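Coenzyme F420-dependent N(5),N(10)-methenyltetrahydromethanopterin reductase-related protein (PDB 6HUZ) probably uses tetrahydrofolate derivatives as substrates, as a bacterial paralog of [Fe]-hydrogenase that can bind the iron-guanylylpyridinol cofactor next to methenyltetrahydrofolate. Local coordinates at residues A[3-8]-A[46-51]; A[28-33]-A[151-156]; A[38-43]-A[67-72]. One frame throughout, in Å; residues are numbered along the deposited sequence.

Contact 1: residues A[3-8]-A[46-51]; sequences VTVYGF and VTLSDP. With FE9 (iron-guanylyl pyridinol cofactor), chain B.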
# COMPACT_ATOMS: atom_id res chain seq x y z
N VAL A 3 -22.08 30.75 7.86
CA VAL A 3 -20.84 29.97 7.72
C VAL A 3 -19.64 30.87 8.02
O VAL A 3 -19.59 31.99 7.53
CB VAL A 3 -20.69 29.46 6.26
CG1 VAL A 3 -19.50 28.51 6.11
CG2 VAL A 3 -21.96 28.84 5.74
N THR A 4 -18.68 30.36 8.78
CA THR A 4 -17.45 31.08 9.08
C THR A 4 -16.32 30.23 8.52
O THR A 4 -16.19 29.04 8.85
CB THR A 4 -17.22 31.32 10.57
OG1 THR A 4 -18.26 32.14 11.08
CG2 THR A 4 -15.87 31.99 10.85
N VAL A 5 -15.49 30.83 7.67
CA VAL A 5 -14.32 30.17 7.10
C VAL A 5 -13.18 30.74 7.89
O VAL A 5 -13.09 31.96 8.03
CB VAL A 5 -14.17 30.45 5.59
CG1 VAL A 5 -12.81 29.95 5.08
CG2 VAL A 5 -15.32 29.80 4.81
N TYR A 6 -12.34 29.89 8.42
CA TYR A 6 -11.20 30.32 9.22
C TYR A 6 -9.97 30.17 8.36
O TYR A 6 -9.63 29.06 8.03
CB TYR A 6 -11.11 29.47 10.48
CG TYR A 6 -12.10 29.91 11.53
CD1 TYR A 6 -11.81 30.94 12.41
CD2 TYR A 6 -13.35 29.30 11.64
CE1 TYR A 6 -12.75 31.39 13.34
CE2 TYR A 6 -14.29 29.73 12.58
CZ TYR A 6 -13.97 30.75 13.45
OH TYR A 6 -14.90 31.18 14.37
N GLY A 7 -9.32 31.28 7.99
CA GLY A 7 -8.12 31.26 7.16
C GLY A 7 -8.34 31.80 5.76
O GLY A 7 -9.21 31.33 5.05
N PHE A 8 -7.57 32.82 5.36
CA PHE A 8 -7.75 33.40 4.02
C PHE A 8 -7.19 32.50 2.92
O PHE A 8 -7.78 32.41 1.84
CB PHE A 8 -7.04 34.77 3.94
CG PHE A 8 -7.41 35.61 2.73
CD1 PHE A 8 -8.52 36.45 2.77
CD2 PHE A 8 -6.67 35.55 1.57
CE1 PHE A 8 -8.86 37.24 1.66
CE2 PHE A 8 -7.01 36.32 0.46
CZ PHE A 8 -8.10 37.17 0.52
N VAL A 46 -21.83 34.79 5.09
CA VAL A 46 -20.46 34.38 5.28
C VAL A 46 -19.51 35.37 5.96
O VAL A 46 -19.47 36.56 5.65
CB VAL A 46 -19.92 34.03 3.88
CG1 VAL A 46 -18.52 33.43 3.96
CG2 VAL A 46 -20.86 33.06 3.16
N THR A 47 -18.73 34.82 6.88
CA THR A 47 -17.70 35.53 7.63
C THR A 47 -16.39 34.81 7.39
O THR A 47 -16.35 33.57 7.40
CB THR A 47 -17.99 35.51 9.12
OG1 THR A 47 -19.26 36.11 9.36
CG2 THR A 47 -16.94 36.26 9.92
N LEU A 48 -15.31 35.57 7.19
CA LEU A 48 -13.98 35.00 7.02
C LEU A 48 -13.12 35.64 8.08
O LEU A 48 -12.98 36.87 8.13
CB LEU A 48 -13.37 35.20 5.63
CG LEU A 48 -12.06 34.42 5.45
CD1 LEU A 48 -12.03 33.66 4.14
CD2 LEU A 48 -10.85 35.34 5.60
N SER A 49 -12.61 34.82 8.97
CA SER A 49 -11.78 35.28 10.06
C SER A 49 -10.35 34.87 9.78
O SER A 49 -10.08 33.71 9.46
CB SER A 49 -12.25 34.68 11.38
OG SER A 49 -11.57 35.26 12.48
N ASP A 50 -9.43 35.83 9.90
CA ASP A 50 -8.00 35.56 9.69
C ASP A 50 -7.24 36.66 10.39
O ASP A 50 -7.55 37.82 10.21
CB ASP A 50 -7.63 35.51 8.20
CG ASP A 50 -6.20 35.09 7.95
OD1 ASP A 50 -5.28 35.74 8.50
OD2 ASP A 50 -5.98 34.13 7.19
N PRO A 51 -6.23 36.34 11.20
CA PRO A 51 -5.49 37.40 11.90
C PRO A 51 -4.70 38.34 11.01
O PRO A 51 -4.36 39.43 11.45
CB PRO A 51 -4.53 36.61 12.81
CG PRO A 51 -4.35 35.33 12.14
CD PRO A 51 -5.69 35.00 11.51
O2 FE9 B . -2.51 23.84 0.31
FE FE9 B . -5.31 22.27 0.60
C1F FE9 B . -5.84 23.54 -0.61
O1F FE9 B . -6.18 24.33 -1.36
C2F FE9 B . -6.30 21.04 -0.33
O2F FE9 B . -6.94 20.29 -0.88
C8 FE9 B . -6.71 22.60 1.85
O18 FE9 B . -7.82 22.13 1.73
C7 FE9 B . -6.40 23.49 3.04
C6 FE9 B . -5.05 24.09 2.77
N1 FE9 B . -4.37 23.65 1.62
C5 FE9 B . -4.51 25.13 3.66
C5M FE9 B . -5.27 25.53 4.89
C4 FE9 B . -3.19 25.70 3.34
C3 FE9 B . -2.46 25.22 2.13
C3M FE9 B . -1.12 25.77 1.72
C2 FE9 B . -3.12 24.17 1.27
O3P FE9 B . -2.67 26.60 4.22
P1 FE9 B . -2.67 28.19 3.99
O1P FE9 B . -2.85 28.48 2.57
O2P FE9 B . -1.20 28.72 4.39
O5' FE9 B . -3.86 28.77 4.88
C5' FE9 B . -3.79 28.82 6.30
C4' FE9 B . -4.43 30.14 6.71
O4' FE9 B . -4.56 30.19 8.13
C1' FE9 B . -4.39 31.54 8.53
C2' FE9 B . -3.27 32.05 7.64
O2' FE9 B . -3.20 33.47 7.53
C3' FE9 B . -3.60 31.36 6.31
O3' FE9 B . -4.36 32.19 5.44
N9A FE9 B . -4.15 31.60 9.98
C4A FE9 B . -5.14 31.73 10.84
N3A FE9 B . -6.47 31.90 10.68
C2A FE9 B . -7.24 32.06 11.78
N2A FE9 B . -8.57 32.19 11.59
N1A FE9 B . -6.75 32.08 13.04
C6A FE9 B . -5.44 31.98 13.30
O6A FE9 B . -5.00 31.99 14.46
C5A FE9 B . -4.53 31.77 12.17
N7A FE9 B . -3.21 31.61 12.00
C8A FE9 B . -2.99 31.50 10.66
O HOH W 1 -3.36 21.43 -0.15
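L48 and V5 meet on one face of the sheet, with L48 CD1 3.9 Å from V5 CG1. CG of L48 stands anti to the backbone N (chi1 -173°), which carries the branch toward G7 and F8. CD1 lies against V5 and beside G7 O, a buried carbonyl oxygen with no hydrogen-bond partner. CD2 reaches the edge of the F8 ring, 3.8 Å from F8 CD1, the side chains crossing at about a right angle. On the other face T4 and T47 run side by side, and Y6 lays a ring face under T4 CG2, with Y6 CE1 3.9 Å from S49 CB. Y6 OH is hydrogen-bonded to D75 O, and S49 OG to D75 OD1. Strands 3-6 and 46-49 are parallel neighbours, inclined by 21°. Four backbone hydrogen bonds join them, from T47 N to V3 O at one end to G7 N to S49 O at the other. This is the first strand pair of a Rossmann-type domain, with a glycine turn after one strand and an acid after the other. The acid, D50, has OD2 gripped three times. F8 N donates to the anti lone pair of D50 OD2 at 2.8 Å. Cofactor ribose hydroxyls O2' and O3' reach D50 OD2 at 2.9 and 3.1 Å. N52 N holds OD1. With an alanine here, F8 N and both ribose hydroxyls would probably lose their shared acceptor, N52 N its own, and the ribose would be freer to shift. Cofactor N2A makes a weak bond to S49 O, 3.0 Å, at the Y6 ring edge.

Contact 2: residues A[28-33]-A[151-156]; sequences PPYGGS and PGTPQH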
# COMPACT_ATOMS: atom_id res chain seq x y z
N PRO A 28 -6.03 34.59 -8.29
CA PRO A 28 -6.14 34.78 -6.84
C PRO A 28 -7.38 35.62 -6.56
O PRO A 28 -7.87 36.33 -7.46
CB PRO A 28 -4.82 35.46 -6.44
CG PRO A 28 -4.30 36.05 -7.68
CD PRO A 28 -4.78 35.18 -8.81
N PRO A 29 -7.95 35.54 -5.35
CA PRO A 29 -7.49 34.78 -4.19
C PRO A 29 -7.93 33.31 -4.21
O PRO A 29 -9.05 32.99 -4.59
CB PRO A 29 -8.11 35.55 -3.03
CG PRO A 29 -9.45 35.99 -3.59
CD PRO A 29 -9.15 36.34 -5.04
N TYR A 30 -7.02 32.44 -3.78
CA TYR A 30 -7.24 31.01 -3.72
C TYR A 30 -7.38 30.58 -2.27
O TYR A 30 -6.93 31.29 -1.37
CB TYR A 30 -6.01 30.29 -4.31
CG TYR A 30 -5.81 30.52 -5.79
CD1 TYR A 30 -6.65 29.91 -6.72
CD2 TYR A 30 -4.73 31.26 -6.26
CE1 TYR A 30 -6.43 30.06 -8.09
CE2 TYR A 30 -4.52 31.43 -7.63
CZ TYR A 30 -5.36 30.82 -8.54
OH TYR A 30 -5.14 30.98 -9.90
N GLY A 31 -7.98 29.41 -2.06
CA GLY A 31 -8.15 28.85 -0.72
C GLY A 31 -9.43 29.23 -0.01
O GLY A 31 -10.48 29.29 -0.62
N GLY A 32 -9.33 29.46 1.30
CA GLY A 32 -10.46 29.81 2.15
C GLY A 32 -11.24 30.99 1.63
O GLY A 32 -12.47 31.00 1.68
N SER A 33 -10.50 32.01 1.16
CA SER A 33 -11.07 33.22 0.59
C SER A 33 -12.00 32.88 -0.57
O SER A 33 -13.11 33.42 -0.64
CB SER A 33 -9.94 34.11 0.07
OG SER A 33 -9.09 33.32 -0.75
N PRO A 151 -9.34 25.73 -3.91
CA PRO A 151 -10.51 26.56 -4.26
C PRO A 151 -10.08 27.80 -5.03
O PRO A 151 -9.13 28.50 -4.60
CB PRO A 151 -11.12 26.89 -2.91
CG PRO A 151 -10.78 25.67 -2.06
CD PRO A 151 -9.33 25.45 -2.46
N GLY A 152 -10.74 28.04 -6.16
CA GLY A 152 -10.45 29.16 -7.05
C GLY A 152 -9.89 28.71 -8.38
O GLY A 152 -9.80 29.50 -9.33
N THR A 153 -9.50 27.44 -8.46
CA THR A 153 -8.99 26.84 -9.68
C THR A 153 -10.18 26.13 -10.38
O THR A 153 -11.13 25.70 -9.72
CB THR A 153 -7.88 25.85 -9.36
OG1 THR A 153 -8.42 24.81 -8.54
CG2 THR A 153 -6.69 26.51 -8.64
N PRO A 154 -10.17 25.98 -11.71
CA PRO A 154 -11.28 25.28 -12.36
C PRO A 154 -11.43 23.81 -11.91
O PRO A 154 -12.51 23.25 -12.05
CB PRO A 154 -10.93 25.35 -13.85
CG PRO A 154 -9.45 25.60 -13.89
CD PRO A 154 -9.15 26.42 -12.69
N GLN A 155 -10.35 23.19 -11.38
CA GLN A 155 -10.38 21.79 -10.93
C GLN A 155 -11.24 21.64 -9.67
O GLN A 155 -11.75 20.56 -9.42
CB GLN A 155 -8.94 21.26 -10.58
CG GLN A 155 -8.02 21.08 -11.79
CD GLN A 155 -7.39 22.37 -12.29
OE1 GLN A 155 -7.49 23.45 -11.69
NE2 GLN A 155 -6.70 22.29 -13.42
N HIS A 156 -11.38 22.72 -8.87
CA HIS A 156 -12.18 22.59 -7.66
C HIS A 156 -13.68 22.53 -8.03
O HIS A 156 -14.31 23.57 -8.23
CB HIS A 156 -11.88 23.73 -6.68
CG HIS A 156 -12.75 23.67 -5.47
ND1 HIS A 156 -13.41 24.78 -4.99
CD2 HIS A 156 -13.08 22.60 -4.70
CE1 HIS A 156 -14.09 24.37 -3.94
NE2 HIS A 156 -13.95 23.05 -3.74
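Y30 sets its ring against T153 and G152, with Y30 CE1 3.6 Å from T153 CG2. The ring and the T153 side chain cross at about a right angle. The same Y30 CE1 is 3.6 Å from G152 O. A third atom, P151 O, sits at the ring edge near its plane, 3.6 Å from Y30 CD1. Y30 CG lies beside its own backbone N (chi1 -67°), which brings the ring over to the 151-153 loop. Y30 OH is hydrogen-bonded to G25 O, so the far end of the ring is tied down too. G152, with no side chain, lets the ring come close to its backbone. G31 is the N-cap of helix 32-41, the crossover helix between the first two strands of the Rossmann-type sheet. G31 N donates a hydrogen bond to P151 O at 2.9 Å, the donor tilted 22° from the carbonyl plane. The loop carrying P151 follows strand 141-144, at the far edge of the sheet within this chain; the bond ties it to the start of helix 32-41. The P151 ring packs beside the G31 carbonyl, with P151 CB 3.4 Å from G31 O. P151 also packs on A34 and M35 of the helix and touches the iron-guanylyl pyridinol cofactor.

Contact 3: residues A[38-43]-A[67-72]; sequences EFAKAG and AGVKLT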
# COMPACT_ATOMS: atom_id res chain seq x y z
N GLU A 38 -17.54 32.02 -2.82
CA GLU A 38 -18.54 31.14 -3.43
C GLU A 38 -19.77 30.95 -2.56
O GLU A 38 -20.87 30.95 -3.08
CB GLU A 38 -17.92 29.76 -3.76
CG GLU A 38 -17.02 29.83 -4.98
CD GLU A 38 -16.10 28.63 -5.21
OE1 GLU A 38 -15.23 28.76 -6.11
OE2 GLU A 38 -16.24 27.59 -4.53
N PHE A 39 -19.58 30.76 -1.23
CA PHE A 39 -20.72 30.56 -0.33
C PHE A 39 -21.53 31.88 -0.26
O PHE A 39 -22.77 31.86 -0.22
CB PHE A 39 -20.23 30.12 1.09
CG PHE A 39 -19.45 28.81 1.19
CD1 PHE A 39 -19.87 27.68 0.51
CD2 PHE A 39 -18.32 28.72 1.99
CE1 PHE A 39 -19.15 26.48 0.62
CE2 PHE A 39 -17.62 27.52 2.09
CZ PHE A 39 -18.04 26.41 1.41
N ALA A 40 -20.83 33.02 -0.26
CA ALA A 40 -21.47 34.33 -0.23
C ALA A 40 -22.26 34.55 -1.52
O ALA A 40 -23.39 35.06 -1.48
CB ALA A 40 -20.41 35.42 -0.05
N LYS A 41 -21.70 34.14 -2.68
CA LYS A 41 -22.40 34.31 -3.96
C LYS A 41 -23.68 33.46 -3.98
O LYS A 41 -24.68 33.90 -4.54
CB LYS A 41 -21.50 33.99 -5.16
CG LYS A 41 -20.57 35.14 -5.52
CD LYS A 41 -19.47 34.68 -6.47
CE LYS A 41 -18.87 35.84 -7.24
NZ LYS A 41 -17.41 35.68 -7.44
N ALA A 42 -23.64 32.26 -3.36
CA ALA A 42 -24.79 31.37 -3.28
C ALA A 42 -25.91 31.98 -2.40
O ALA A 42 -27.04 31.51 -2.43
CB ALA A 42 -24.39 30.01 -2.74
N GLY A 43 -25.57 32.99 -1.61
CA GLY A 43 -26.54 33.69 -0.76
C GLY A 43 -26.44 33.38 0.72
O GLY A 43 -27.34 33.72 1.48
N ALA A 67 -18.40 40.53 -2.66
CA ALA A 67 -19.22 39.33 -2.81
C ALA A 67 -20.17 39.15 -1.62
O ALA A 67 -21.05 38.31 -1.68
CB ALA A 67 -18.32 38.10 -2.96
N GLY A 68 -19.98 39.93 -0.55
CA GLY A 68 -20.81 39.85 0.65
C GLY A 68 -20.12 39.23 1.85
O GLY A 68 -20.73 39.12 2.92
N VAL A 69 -18.83 38.83 1.70
CA VAL A 69 -18.06 38.22 2.79
C VAL A 69 -17.69 39.25 3.85
O VAL A 69 -17.14 40.30 3.52
CB VAL A 69 -16.77 37.52 2.27
CG1 VAL A 69 -15.90 37.02 3.43
CG2 VAL A 69 -17.10 36.36 1.34
N LYS A 70 -17.95 38.93 5.11
CA LYS A 70 -17.62 39.81 6.22
C LYS A 70 -16.21 39.45 6.67
O LYS A 70 -15.98 38.31 7.09
CB LYS A 70 -18.60 39.61 7.38
CG LYS A 70 -19.78 40.57 7.34
CD LYS A 70 -20.86 40.21 8.35
CE LYS A 70 -20.38 40.33 9.78
NZ LYS A 70 -21.51 40.35 10.75
N LEU A 71 -15.25 40.37 6.58
CA LEU A 71 -13.89 40.02 7.02
C LEU A 71 -13.64 40.46 8.45
O LEU A 71 -14.07 41.55 8.84
CB LEU A 71 -12.84 40.69 6.11
CG LEU A 71 -12.89 40.32 4.64
CD1 LEU A 71 -11.89 41.12 3.85
CD2 LEU A 71 -12.63 38.81 4.44
N THR A 72 -12.91 39.64 9.21
CA THR A 72 -12.55 39.93 10.61
C THR A 72 -11.26 39.22 11.03
O THR A 72 -10.82 38.29 10.36
CB THR A 72 -13.69 39.50 11.55
OG1 THR A 72 -13.33 39.87 12.88
CG2 THR A 72 -13.96 38.00 11.49
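A40 O accepts a hydrogen bond from G43 N at 3.0 Å, while the methyl of A40 meets the 67-69 turn. That bond belongs to a Schellman motif that ends helix 32-41. G43 has a positive phi, which a glycine takes easily. A42 N to E38 O, 3.1 Å, is an ordinary helical bond of the last turn. No hydrogen bond crosses between the two segments. A40 CB does the touching instead. It comes against the carbonyl of A67, 3.4 Å from A67 O, and is also 3.7 Å from V69 CG2. V69 CG1 stands anti to the backbone N (chi1 174°), which puts CG2 beside that N and turns it to A40. The CB of A67 points toward A40 as well, but its methyl is more distant, 4.5 Å from A40 CB. K41 lies alongside at the outer margin, and its N is 4.3 Å from A67 O. The side facing the sheet is apolar: V69 also packs on L48 and V64, and the side chain of V46 reaches A40. G68 repeats the ending of G43, a second Schellman glycine with positive phi, here after helix 58-66. Two helix ends thus meet by small residues at the surface, A40 on one and A67 on the other. These are the first two crossover helices of successive beta-alpha-beta units in a Rossmann-type domain, meeting near the edge strand 70-72.

From the N terminus, strand 2-6 leads through helices 11-17 and 20-23 and a loop to the start of helix 32-41. The helix ends within 38-43, and the chain turns back into strand 45-49, where contact 1 closes the first loop. Contact 3 closes the next, after helix 58-66, just before strand 70-72. It crosses contact 1, since their segments alternate. The bonds of V46 and L48 to K70 join the two in one sheet. Contact 2 closes a far longer loop, from 28-33 to 151-156, and contact 3 falls within it. Contact 2 also crosses contact 1, and a backbone hydrogen bond from S33 N to F8 O joins them. Helix 32-41 links contacts 2 and 3.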